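Local coordinates for protein cycloalternan-forming enzyme (Listeria monocytogenes serovar 1/2a, PDB 5F7U) that is a multidomain member of glycosyl hydrolase family 31, with a TIM-barrel domain, beta-rich flanking domains and a family 6 carbohydrate-binding module, at residues V53-N58 against E63-A68; S195-K200 against E206-D211; A650-A653 against I657-F660. The protein carries 1 engineered substitution. All coordinates share one frame; numbering follows the deposited sequence.

Contact 1 (V53-N58 against E63-A68); sequences VEWTKN and ENVTAA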
ATOM      1  N   VAL A  53     -45.066 -24.244  -5.655  1.00 19.17           N
ATOM      2  CA  VAL A  53     -43.833 -24.647  -6.312  1.00 18.54           C
ATOM      3  C   VAL A  53     -44.076 -26.010  -6.954  1.00 19.72           C
ATOM      4  O   VAL A  53     -44.548 -26.934  -6.291  1.00 20.06           O
ATOM      5  CB  VAL A  53     -42.657 -24.727  -5.325  1.00 17.94           C
ATOM      6  CG1 VAL A  53     -41.366 -25.109  -6.054  1.00 17.84           C
ATOM      7  CG2 VAL A  53     -42.493 -23.395  -4.594  1.00 17.14           C
ATOM      8  N   GLU A  54     -43.763 -26.093  -8.246  1.00 19.98           N
ATOM      9  CA  GLU A  54     -43.771 -27.340  -8.984  1.00 21.23           C
ATOM     10  C   GLU A  54     -42.331 -27.787  -9.171  1.00 20.47           C
ATOM     11  O   GLU A  54     -41.470 -26.995  -9.539  1.00 19.65           O
ATOM     12  CB  GLU A  54     -44.470 -27.141 -10.316  1.00 22.81           C
ATOM     13  CG  GLU A  54     -45.936 -26.814 -10.128  1.00 24.42           C
ATOM     14  CD  GLU A  54     -46.692 -26.597 -11.425  1.00 26.59           C
ATOM     15  OE1 GLU A  54     -46.113 -26.812 -12.516  1.00 27.93           O
ATOM     16  OE2 GLU A  54     -47.881 -26.222 -11.342  1.00 27.35           O
ATOM     17  N   TRP A  55     -42.053 -29.058  -8.894  1.00 20.99           N
ATOM     18  CA  TRP A  55     -40.646 -29.455  -8.765  1.00 20.49           C
ATOM     19  C   TRP A  55     -40.401 -30.937  -8.910  1.00 21.49           C
ATOM     20  O   TRP A  55     -41.332 -31.743  -8.790  1.00 22.18           O
ATOM     21  CB  TRP A  55     -40.061 -28.931  -7.438  1.00 19.72           C
ATOM     22  CG  TRP A  55     -40.634 -29.510  -6.168  1.00 20.00           C
ATOM     23  CD1 TRP A  55     -41.937 -29.452  -5.735  1.00 20.53           C
ATOM     24  CD2 TRP A  55     -39.908 -30.197  -5.156  1.00 20.19           C
ATOM     25  NE1 TRP A  55     -42.064 -30.082  -4.525  1.00 20.90           N
ATOM     26  CE2 TRP A  55     -40.834 -30.530  -4.130  1.00 20.68           C
ATOM     27  CE3 TRP A  55     -38.558 -30.548  -4.999  1.00 19.78           C
ATOM     28  CZ2 TRP A  55     -40.458 -31.229  -2.972  1.00 21.23           C
ATOM     29  CZ3 TRP A  55     -38.178 -31.246  -3.846  1.00 20.33           C
ATOM     30  CH2 TRP A  55     -39.127 -31.572  -2.843  1.00 20.84           C
ATOM     31  N   THR A  56     -39.149 -31.266  -9.210  1.00 21.35           N
ATOM     32  CA  THR A  56     -38.691 -32.651  -9.322  1.00 22.78           C
ATOM     33  C   THR A  56     -37.479 -32.847  -8.426  1.00 22.25           C
ATOM     34  O   THR A  56     -36.719 -31.901  -8.168  1.00 20.87           O
ATOM     35  CB  THR A  56     -38.316 -33.046 -10.771  1.00 23.92           C
ATOM     36  OG1 THR A  56     -37.284 -32.179 -11.250  1.00 23.46           O
ATOM     37  CG2 THR A  56     -39.519 -32.964 -11.708  1.00 25.27           C
ATOM     38  N   LYS A  57     -37.311 -34.072  -7.945  1.00 23.20           N
ATOM     39  CA  LYS A  57     -36.122 -34.455  -7.199  1.00 23.54           C
ATOM     40  C   LYS A  57     -35.567 -35.667  -7.902  1.00 24.69           C
ATOM     41  O   LYS A  57     -36.264 -36.680  -8.014  1.00 25.51           O
ATOM     42  CB  LYS A  57     -36.466 -34.792  -5.747  1.00 24.21           C
ATOM     43  CG  LYS A  57     -35.299 -35.409  -4.979  1.00 25.39           C
ATOM     44  CD  LYS A  57     -35.520 -35.394  -3.480  1.00 26.33           C
ATOM     45  CE  LYS A  57     -36.475 -36.460  -3.000  1.00 28.13           C
ATOM     46  NZ  LYS A  57     -36.216 -36.643  -1.546  1.00 29.60           N
ATOM     47  N   ASN A  58     -34.326 -35.557  -8.376  1.00 24.63           N
ATOM     48  CA  ASN A  58     -33.669 -36.623  -9.144  1.00 26.16           C
ATOM     49  C   ASN A  58     -34.526 -37.092 -10.329  1.00 27.52           C
ATOM     50  O   ASN A  58     -34.609 -38.283 -10.635  1.00 28.70           O
ATOM     51  CB  ASN A  58     -33.259 -37.778  -8.219  1.00 27.24           C
ATOM     52  CG  ASN A  58     -32.380 -37.305  -7.077  1.00 26.32           C
ATOM     53  OD1 ASN A  58     -31.468 -36.506  -7.286  1.00 25.76           O
ATOM     54  ND2 ASN A  58     -32.660 -37.775  -5.867  1.00 26.37           N
ATOM     55  N   GLU A  63     -44.838 -33.828  -5.011  1.00 28.94           N
ATOM     56  CA  GLU A  63     -46.064 -33.090  -4.729  1.00 29.43           C
ATOM     57  C   GLU A  63     -45.719 -31.612  -4.611  1.00 27.26           C
ATOM     58  O   GLU A  63     -44.672 -31.257  -4.033  1.00 25.48           O
ATOM     59  CB  GLU A  63     -46.779 -33.596  -3.478  1.00 31.61           C
ATOM     60  CG  GLU A  63     -47.198 -35.077  -3.520  1.00 35.00           C
ATOM     61  CD  GLU A  63     -48.100 -35.487  -4.693  1.00 37.95           C
ATOM     62  OE1 GLU A  63     -48.939 -34.689  -5.186  1.00 38.90           O
ATOM     63  OE2 GLU A  63     -48.001 -36.663  -5.115  1.00 40.47           O
ATOM     64  N   ASN A  64     -46.575 -30.769  -5.197  1.00 26.72           N
ATOM     65  CA  ASN A  64     -46.383 -29.308  -5.153  1.00 25.32           C
ATOM     66  C   ASN A  64     -46.207 -28.847  -3.722  1.00 24.76           C
ATOM     67  O   ASN A  64     -46.849 -29.393  -2.823  1.00 25.87           O
ATOM     68  CB  ASN A  64     -47.592 -28.556  -5.715  1.00 25.75           C
ATOM     69  CG  ASN A  64     -47.810 -28.767  -7.202  1.00 26.60           C
ATOM     70  OD1 ASN A  64     -46.951 -29.263  -7.924  1.00 26.60           O
ATOM     71  ND2 ASN A  64     -48.978 -28.360  -7.668  1.00 27.61           N
ATOM     72  N   VAL A  65     -45.367 -27.834  -3.523  1.00 23.35           N
ATOM     73  CA  VAL A  65     -45.216 -27.199  -2.219  1.00 22.93           C
ATOM     74  C   VAL A  65     -46.024 -25.907  -2.264  1.00 22.83           C
ATOM     75  O   VAL A  65     -45.886 -25.107  -3.199  1.00 22.27           O
ATOM     76  CB  VAL A  65     -43.719 -26.948  -1.886  1.00 22.15           C
ATOM     77  CG1 VAL A  65     -43.551 -26.035  -0.675  1.00 21.59           C
ATOM     78  CG2 VAL A  65     -43.012 -28.270  -1.634  1.00 22.83           C
ATOM     79  N   THR A  66     -46.900 -25.728  -1.282  1.00 23.41           N
ATOM     80  CA  THR A  66     -47.734 -24.538  -1.220  1.00 23.82           C
ATOM     81  C   THR A  66     -46.944 -23.507  -0.417  1.00 22.55           C
ATOM     82  O   THR A  66     -46.447 -23.838   0.666  1.00 23.51           O
ATOM     83  CB  THR A  66     -49.093 -24.867  -0.556  1.00 25.34           C
ATOM     84  OG1 THR A  66     -49.820 -25.768  -1.397  1.00 27.15           O
ATOM     85  CG2 THR A  66     -49.947 -23.631  -0.367  1.00 26.24           C
ATOM     86  N   ALA A  67     -46.825 -22.280  -0.920  1.00 21.09           N
ATOM     87  CA  ALA A  67     -46.108 -21.235  -0.178  1.00 20.12           C
ATOM     88  C   ALA A  67     -46.998 -20.590   0.885  1.00 20.70           C
ATOM     89  O   ALA A  67     -48.221 -20.577   0.758  1.00 21.89           O
ATOM     90  CB  ALA A  67     -45.531 -20.188  -1.105  1.00 19.09           C
ATOM     91  N   ALA A  68     -46.354 -20.059   1.920  1.00 20.37           N
ATOM     92  CA  ALA A  68     -47.000 -19.412   3.053  1.00 20.97           C
ATOM     93  C   ALA A  68     -46.824 -17.898   2.946  1.00 20.70           C
ATOM     94  O   ALA A  68     -45.733 -17.439   2.578  1.00 19.57           O
ATOM     95  CB  ALA A  68     -46.331 -19.908   4.334  1.00 21.26           C
TER
HETATM   96  O   HOH W   1     -49.571 -28.282 -10.469  1.00 38.55           O
HETATM   97  O   HOH W   2     -44.407 -30.446  -8.059  1.00 22.79           O

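Contact 2 (S195-K200 against E206-D211); sequences SIEIQK and EVHQAD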
ATOM      1  N   SER A 195      12.220 -27.611   2.224  1.00 18.78           N
ATOM      2  CA  SER A 195      12.053 -29.009   2.539  1.00 19.30           C
ATOM      3  C   SER A 195      10.563 -29.243   2.770  1.00 19.10           C
ATOM      4  O   SER A 195       9.989 -28.727   3.737  1.00 18.97           O
ATOM      5  CB  SER A 195      12.891 -29.397   3.760  1.00 20.69           C
ATOM      6  OG  SER A 195      12.685 -30.774   4.068  1.00 21.78           O
ATOM      7  N   ILE A 196       9.946 -29.986   1.852  1.00 18.68           N
ATOM      8  CA  ILE A 196       8.505 -30.240   1.910  1.00 18.57           C
ATOM      9  C   ILE A 196       8.295 -31.655   2.437  1.00 19.45           C
ATOM     10  O   ILE A 196       8.635 -32.617   1.749  1.00 19.44           O
ATOM     11  CB  ILE A 196       7.825 -30.062   0.531  1.00 18.13           C
ATOM     12  CG1 ILE A 196       8.238 -28.734  -0.141  1.00 17.83           C
ATOM     13  CG2 ILE A 196       6.297 -30.178   0.665  1.00 18.07           C
ATOM     14  CD1 ILE A 196       8.026 -27.479   0.702  1.00 18.21           C
ATOM     15  N   GLU A 197       7.781 -31.763   3.666  1.00 20.12           N
ATOM     16  CA  GLU A 197       7.607 -33.056   4.325  1.00 21.28           C
ATOM     17  C   GLU A 197       6.148 -33.440   4.284  1.00 20.80           C
ATOM     18  O   GLU A 197       5.304 -32.754   4.881  1.00 20.12           O
ATOM     19  CB  GLU A 197       8.067 -32.995   5.779  1.00 23.53           C
ATOM     20  CG  GLU A 197       9.549 -32.783   5.971  1.00 26.71           C
ATOM     21  CD  GLU A 197       9.943 -32.774   7.435  1.00 29.63           C
ATOM     22  OE1 GLU A 197       9.484 -33.654   8.207  1.00 32.01           O
ATOM     23  OE2 GLU A 197      10.733 -31.891   7.806  1.00 31.50           O
ATOM     24  N   ILE A 198       5.845 -34.535   3.590  1.00 20.39           N
ATOM     25  CA  ILE A 198       4.451 -34.955   3.389  1.00 20.60           C
ATOM     26  C   ILE A 198       4.244 -36.342   4.006  1.00 21.26           C
ATOM     27  O   ILE A 198       4.769 -37.323   3.496  1.00 21.15           O
ATOM     28  CB  ILE A 198       4.065 -34.960   1.890  1.00 20.34           C
ATOM     29  CG1 ILE A 198       4.234 -33.557   1.282  1.00 20.59           C
ATOM     30  CG2 ILE A 198       2.631 -35.452   1.674  1.00 20.34           C
ATOM     31  CD1 ILE A 198       4.506 -33.609  -0.198  1.00 20.80           C
ATOM     32  N   GLN A 199       3.500 -36.400   5.105  1.00 21.98           N
ATOM     33  CA  GLN A 199       3.058 -37.700   5.642  1.00 23.48           C
ATOM     34  C   GLN A 199       2.005 -38.268   4.696  1.00 22.42           C
ATOM     35  O   GLN A 199       1.234 -37.506   4.106  1.00 21.29           O
ATOM     36  CB  GLN A 199       2.522 -37.579   7.075  1.00 25.61           C
ATOM     37  CG  GLN A 199       3.576 -37.244   8.142  1.00 28.86           C
ATOM     38  CD  GLN A 199       4.714 -38.274   8.311  1.00 31.17           C
ATOM     39  OE1 GLN A 199       4.546 -39.487   8.091  1.00 33.07           O
ATOM     40  NE2 GLN A 199       5.885 -37.784   8.718  1.00 32.59           N
ATOM     41  N   LYS A 200       2.005 -39.590   4.513  1.00 22.12           N
ATOM     42  CA  LYS A 200       1.107 -40.207   3.546  1.00 22.21           C
ATOM     43  C   LYS A 200      -0.218 -40.698   4.115  1.00 22.77           C
ATOM     44  O   LYS A 200      -1.201 -40.746   3.398  1.00 22.91           O
ATOM     45  CB  LYS A 200       1.796 -41.362   2.826  1.00 22.61           C
ATOM     46  CG  LYS A 200       2.917 -40.919   1.904  1.00 22.19           C
ATOM     47  CD  LYS A 200       3.413 -42.122   1.133  1.00 23.23           C
ATOM     48  CE  LYS A 200       4.488 -41.736   0.144  1.00 23.14           C
ATOM     49  NZ  LYS A 200       4.936 -42.961  -0.585  1.00 24.02           N
ATOM     50  N   GLU A 206       3.902 -30.438   5.606  1.00 17.17           N
ATOM     51  CA  GLU A 206       4.631 -29.377   6.301  1.00 17.74           C
ATOM     52  C   GLU A 206       5.607 -28.737   5.340  1.00 17.26           C
ATOM     53  O   GLU A 206       6.359 -29.440   4.655  1.00 17.54           O
ATOM     54  CB  GLU A 206       5.438 -29.932   7.479  1.00 18.99           C
ATOM     55  CG  GLU A 206       4.610 -30.566   8.582  1.00 20.63           C
ATOM     56  CD  GLU A 206       5.438 -31.156   9.723  1.00 22.67           C
ATOM     57  OE1 GLU A 206       6.690 -31.163   9.680  1.00 23.33           O
ATOM     58  OE2 GLU A 206       4.813 -31.667  10.668  1.00 24.08           O
ATOM     59  N   VAL A 207       5.655 -27.408   5.358  1.00 16.75           N
ATOM     60  CA  VAL A 207       6.599 -26.671   4.522  1.00 16.77           C
ATOM     61  C   VAL A 207       7.694 -26.138   5.448  1.00 17.25           C
ATOM     62  O   VAL A 207       7.422 -25.391   6.372  1.00 17.10           O
ATOM     63  CB  VAL A 207       5.890 -25.527   3.756  1.00 16.42           C
ATOM     64  CG1 VAL A 207       6.888 -24.728   2.939  1.00 16.44           C
ATOM     65  CG2 VAL A 207       4.829 -26.119   2.822  1.00 16.44           C
ATOM     66  N   HIS A 208       8.926 -26.560   5.193  1.00 17.63           N
ATOM     67  CA  HIS A 208      10.070 -26.136   5.966  1.00 18.89           C
ATOM     68  C   HIS A 208      11.044 -25.396   5.046  1.00 19.20           C
ATOM     69  O   HIS A 208      11.066 -25.607   3.818  1.00 18.54           O
ATOM     70  CB  HIS A 208      10.816 -27.354   6.557  1.00 19.82           C
ATOM     71  CG  HIS A 208      10.018 -28.163   7.536  1.00 20.51           C
ATOM     72  ND1 HIS A 208      10.267 -28.140   8.889  1.00 21.91           N
ATOM     73  CD2 HIS A 208       9.000 -29.040   7.359  1.00 20.57           C
ATOM     74  CE1 HIS A 208       9.430 -28.955   9.511  1.00 22.19           C
ATOM     75  NE2 HIS A 208       8.652 -29.517   8.607  1.00 21.34           N
ATOM     76  N   GLN A 209      11.847 -24.526   5.643  1.00 20.59           N
ATOM     77  CA  GLN A 209      13.050 -24.035   4.979  1.00 22.11           C
ATOM     78  C   GLN A 209      14.000 -25.215   4.854  1.00 23.23           C
ATOM     79  O   GLN A 209      13.850 -26.222   5.555  1.00 23.37           O
ATOM     80  CB  GLN A 209      13.717 -22.928   5.788  1.00 23.62           C
ATOM     81  CG  GLN A 209      12.996 -21.597   5.705  1.00 24.15           C
ATOM     82  CD  GLN A 209      13.564 -20.547   6.649  1.00 25.51           C
ATOM     83  OE1 GLN A 209      14.364 -20.844   7.535  1.00 27.43           O
ATOM     84  NE2 GLN A 209      13.132 -19.313   6.473  1.00 26.03           N
ATOM     85  N   ALA A 210      14.982 -25.090   3.961  1.00 24.50           N
ATOM     86  CA  ALA A 210      15.947 -26.173   3.743  1.00 25.75           C
ATOM     87  C   ALA A 210      16.746 -26.557   4.992  1.00 27.34           C
ATOM     88  O   ALA A 210      17.169 -27.703   5.114  1.00 27.80           O
ATOM     89  CB  ALA A 210      16.868 -25.832   2.588  1.00 26.27           C
ATOM     90  N   ASP A 211      16.922 -25.621   5.922  1.00 28.45           N
ATOM     91  CA  ASP A 211      17.599 -25.905   7.193  1.00 30.11           C
ATOM     92  C   ASP A 211      16.690 -26.524   8.276  1.00 29.81           C
ATOM     93  O   ASP A 211      17.102 -26.665   9.430  1.00 31.02           O
ATOM     94  CB  ASP A 211      18.313 -24.647   7.726  1.00 31.89           C
ATOM     95  CG  ASP A 211      17.348 -23.585   8.313  1.00 33.10           C
ATOM     96  OD1 ASP A 211      16.101 -23.748   8.277  1.00 32.58           O
ATOM     97  OD2 ASP A 211      17.860 -22.563   8.825  1.00 34.26           O
TER

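Contact 3 (A650-A653 against I657-F660); sequences AMAA and IMQF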
ATOM      1  N   ALA A 650       1.961  16.160   6.891  1.00 14.58           N
ATOM      2  CA  ALA A 650       3.293  15.638   7.183  1.00 14.74           C
ATOM      3  C   ALA A 650       3.398  14.173   6.745  1.00 14.60           C
ATOM      4  O   ALA A 650       4.374  13.773   6.092  1.00 14.22           O
ATOM      5  CB  ALA A 650       3.582  15.757   8.669  1.00 15.08           C
ATOM      6  N   MET A 651       2.397  13.377   7.115  1.00 14.54           N
ATOM      7  CA  MET A 651       2.400  11.966   6.726  1.00 14.68           C
ATOM      8  C   MET A 651       2.325  11.845   5.189  1.00 14.23           C
ATOM      9  O   MET A 651       3.074  11.072   4.605  1.00 14.14           O
ATOM     10  CB  MET A 651       1.291  11.185   7.430  1.00 15.43           C
ATOM     11  CG  MET A 651       1.218   9.704   7.037  1.00 15.93           C
ATOM     12  SD  MET A 651       0.201   9.468   5.559  1.00 18.08           S
ATOM     13  CE  MET A 651       0.603   7.781   5.137  1.00 18.14           C
ATOM     14  N   ALA A 652       1.448  12.631   4.560  1.00 13.53           N
ATOM     15  CA  ALA A 652       1.218  12.531   3.112  1.00 13.10           C
ATOM     16  C   ALA A 652       2.475  12.840   2.314  1.00 13.07           C
ATOM     17  O   ALA A 652       2.754  12.189   1.285  1.00 13.12           O
ATOM     18  CB  ALA A 652       0.078  13.454   2.677  1.00 13.03           C
ATOM     19  N   ALA A 653       3.248  13.817   2.795  1.00 12.82           N
ATOM     20  CA  ALA A 653       4.498  14.203   2.140  1.00 13.08           C
ATOM     21  C   ALA A 653       5.535  13.077   2.248  1.00 13.12           C
ATOM     22  O   ALA A 653       6.454  13.011   1.433  1.00 13.14           O
ATOM     23  CB  ALA A 653       5.036  15.493   2.751  1.00 13.41           C
ATOM     24  N   ILE A 657       2.357   8.355  -2.665  1.00 12.43           N
ATOM     25  CA  ILE A 657       1.712   9.351  -3.536  1.00 12.71           C
ATOM     26  C   ILE A 657       1.011  10.384  -2.652  1.00 12.87           C
ATOM     27  O   ILE A 657       0.217  10.023  -1.767  1.00 12.95           O
ATOM     28  CB  ILE A 657       0.673   8.712  -4.505  1.00 12.57           C
ATOM     29  CG1 ILE A 657       1.260   7.562  -5.360  1.00 12.89           C
ATOM     30  CG2 ILE A 657      -0.030   9.778  -5.363  1.00 12.79           C
ATOM     31  CD1 ILE A 657       2.318   7.971  -6.388  1.00 13.32           C
ATOM     32  N   MET A 658       1.303  11.655  -2.896  1.00 12.84           N
ATOM     33  CA  MET A 658       0.769  12.773  -2.106  1.00 12.81           C
ATOM     34  C   MET A 658      -0.317  13.480  -2.917  1.00 12.63           C
ATOM     35  O   MET A 658      -0.064  13.915  -4.049  1.00 12.74           O
ATOM     36  CB  MET A 658       1.893  13.765  -1.771  1.00 13.75           C
ATOM     37  CG  MET A 658       1.477  14.852  -0.788  1.00 14.23           C
ATOM     38  SD  MET A 658       2.771  16.090  -0.610  1.00 16.07           S
ATOM     39  CE  MET A 658       2.031  17.006   0.740  1.00 16.24           C
ATOM     40  N   GLN A 659      -1.533  13.576  -2.352  1.00 11.99           N
ATOM     41  CA  GLN A 659      -2.693  14.081  -3.124  1.00 12.06           C
ATOM     42  C   GLN A 659      -3.745  14.660  -2.179  1.00 11.91           C
ATOM     43  O   GLN A 659      -4.122  13.990  -1.208  1.00 11.91           O
ATOM     44  CB  GLN A 659      -3.331  12.923  -3.931  1.00 12.03           C
ATOM     45  CG  GLN A 659      -4.529  13.287  -4.834  1.00 12.72           C
ATOM     46  CD  GLN A 659      -5.884  12.755  -4.375  1.00 12.88           C
ATOM     47  OE1 GLN A 659      -6.852  12.803  -5.146  1.00 13.49           O
ATOM     48  NE2 GLN A 659      -5.979  12.250  -3.138  1.00 12.60           N
ATOM     49  N   PHE A 660      -4.204  15.883  -2.446  1.00 12.08           N
ATOM     50  CA  PHE A 660      -5.406  16.418  -1.745  1.00 12.05           C
ATOM     51  C   PHE A 660      -6.607  16.381  -2.660  1.00 12.20           C
ATOM     52  O   PHE A 660      -6.466  16.440  -3.894  1.00 12.01           O
ATOM     53  CB  PHE A 660      -5.187  17.820  -1.083  1.00 12.45           C
ATOM     54  CG  PHE A 660      -4.979  18.968  -2.056  1.00 13.02           C
ATOM     55  CD1 PHE A 660      -6.065  19.539  -2.749  1.00 13.15           C
ATOM     56  CD2 PHE A 660      -3.696  19.526  -2.244  1.00 13.27           C
ATOM     57  CE1 PHE A 660      -5.873  20.613  -3.623  1.00 13.68           C
ATOM     58  CE2 PHE A 660      -3.496  20.596  -3.128  1.00 13.52           C
ATOM     59  CZ  PHE A 660      -4.592  21.151  -3.808  1.00 13.67           C
TER
HETATM   60  O   HOH W   3       0.249  10.732   0.740  1.00 20.27           O

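Contact 1 (V53-N58 against E63-A68)
Val-53 and Val-65 face each other as an antiparallel hydrogen-bonded pair: Val-53 N donates to Val-65 O at 2.7 Å, and Val-65 N returns a bond to Val-53 O at 3.0 Å. Next to this pair, where the backbone of Trp-55 bonds to that of Gln-62, the indole adds a further bond. Its NE1 donates to Glu-63 O at 2.9 Å. The bond is bent (141° at the hydrogen), and its acceptor lies 26° out of the ring plane. CG of Trp-55 sits between its own backbone N and carbonyl carbon (chi1 66°), a turn that swings the indole toward the partner strand.

Two waters bridge the polar groups. One accepts from Asn-64 ND2 and donates to Glu-54 OE2, joining two side chains that run alongside each other with carboxylate and amide planes nearly parallel; the carboxylate is also held by Trp-52 and Lys-97. The second water links Trp-55 N to Asn-64 OD1. That same OD1 packs 3.4 Å from Glu-54 CG.

On the face carrying Val-53, Trp-55 and Val-65, away from Glu-54 and Asn-64, Val-53 CB and Val-65 CB are 4.2 Å apart, and Val-65 CG2 slants against the indole, 3.5 Å from Trp-55 NE1. Tyr-94, Ala-81 and Leu-83 of adjacent strands extend this apolar patch. The whole is a beta hairpin of strands 49-57 and 60-73, within the E-set-like N-terminal region of the enzyme.

Contact 2 (S195-K200 against E206-D211)
Ser-195 pairs with His-208 and Glu-197 with Glu-206 as antiparallel hydrogen-bonded pairs flanking the non-hydrogen-bonded pair Ile-196 and Val-207. This is the beta hairpin of strands 194-200 and 203-209, in the galactose mutarotase-like domain of family 31. Four backbone bonds close the ladder, the straightest running from Ser-195 N to His-208 O at 2.8 Å (174° at the hydrogen).

Ile-196 and Val-207 share one face, lying side by side. The first torsion of Ile-196 (chi1 -49°) places CG1 beside its backbone N, and from there CD1 reaches Val-207 CG1 at 3.7 Å. Met-205 and Val-189 also pack against Ile-196 on this hydrophobic side.

Ser-195, Glu-197, Glu-206 and His-208 occupy the other face. Along one strand, His-208 NE2 donates to Glu-206 OE1 at 2.8 Å, with the oxygen in the ring plane and approached on its anti side. ND1 of the same imidazole bonds to Gly-212 O, so both ring nitrogens are engaged and the rotation of the ring is fixed. The two carboxylates come near each other, OE1 of Glu-197 lying 4.0 Å from OE1 of Glu-206; salt bridges to Lys-186 and Arg-204 respectively probably offset their like charge. The carboxylate of Glu-197 is nearly parallel to the imidazole, 13° between planes, and its OE2 lies 3.2 Å above the ring plane of His-208, over one face and offset toward the rim.

Contact 3 (A650-A653 against I657-F660)
With CG anti to its backbone N (chi1 -172°) and chi2 and chi3 also near 180°, Met-658 reaches from the strand as a fully extended chain toward Ala-652 and Ala-653 of the helix. Successive atoms of the chain meet successive parts of the helix. Its CB lies 3.5 Å from Ala-652 O, and CG follows at 4.0 Å from Ala-652 CB. Farther out, SD approaches Ala-653 CA at 3.8 Å, while the terminal methyl CE meets Ala-653 CB at 3.9 Å. The chain thus runs close beside the helix backbone, against two alanine methyls.

No direct hydrogen bond joins the two segments. Instead a water lies between them, 2.9 Å from Ala-652 O and 2.6 Å from Ile-657 O; it therefore bridges a carbonyl of the helix to that of Ile-657, in an otherwise apolar and buried contact.

The contact belongs to the last beta-alpha-beta unit of the TIM barrel, in which helix 642-653 connects strand 628-631 to strand 657-660. Met-658 lies in the layer between barrel and helices, where Phe-691 and Arg-698 of helix 687-700 and Leu-367 of strand 367-369 also touch it. On the helix side, Ala-653 packs on Tyr-694, and Ala-652 on Trp-630 of strand 628-631.

How the contacts relate
The three contacts follow one another along the chain without overlap, each in a different family region: contact 1 in the N-terminal E-set-like part, contact 2 in the galactose mutarotase-like domain, contact 3 in the TIM barrel. They are far apart, with centres about 53 Å (1 and 2), 61 Å (1 and 3) and 45 Å (2 and 3) from each other, and none touches another. Contacts 1 and 2 are antiparallel hairpins in the beta-rich part of the chain ahead of the barrel, whereas contact 3 joins a helix to a strand of the parallel barrel, deep in the molecule. Together they sample the modular build of this enzyme, with each contact local to its own domain.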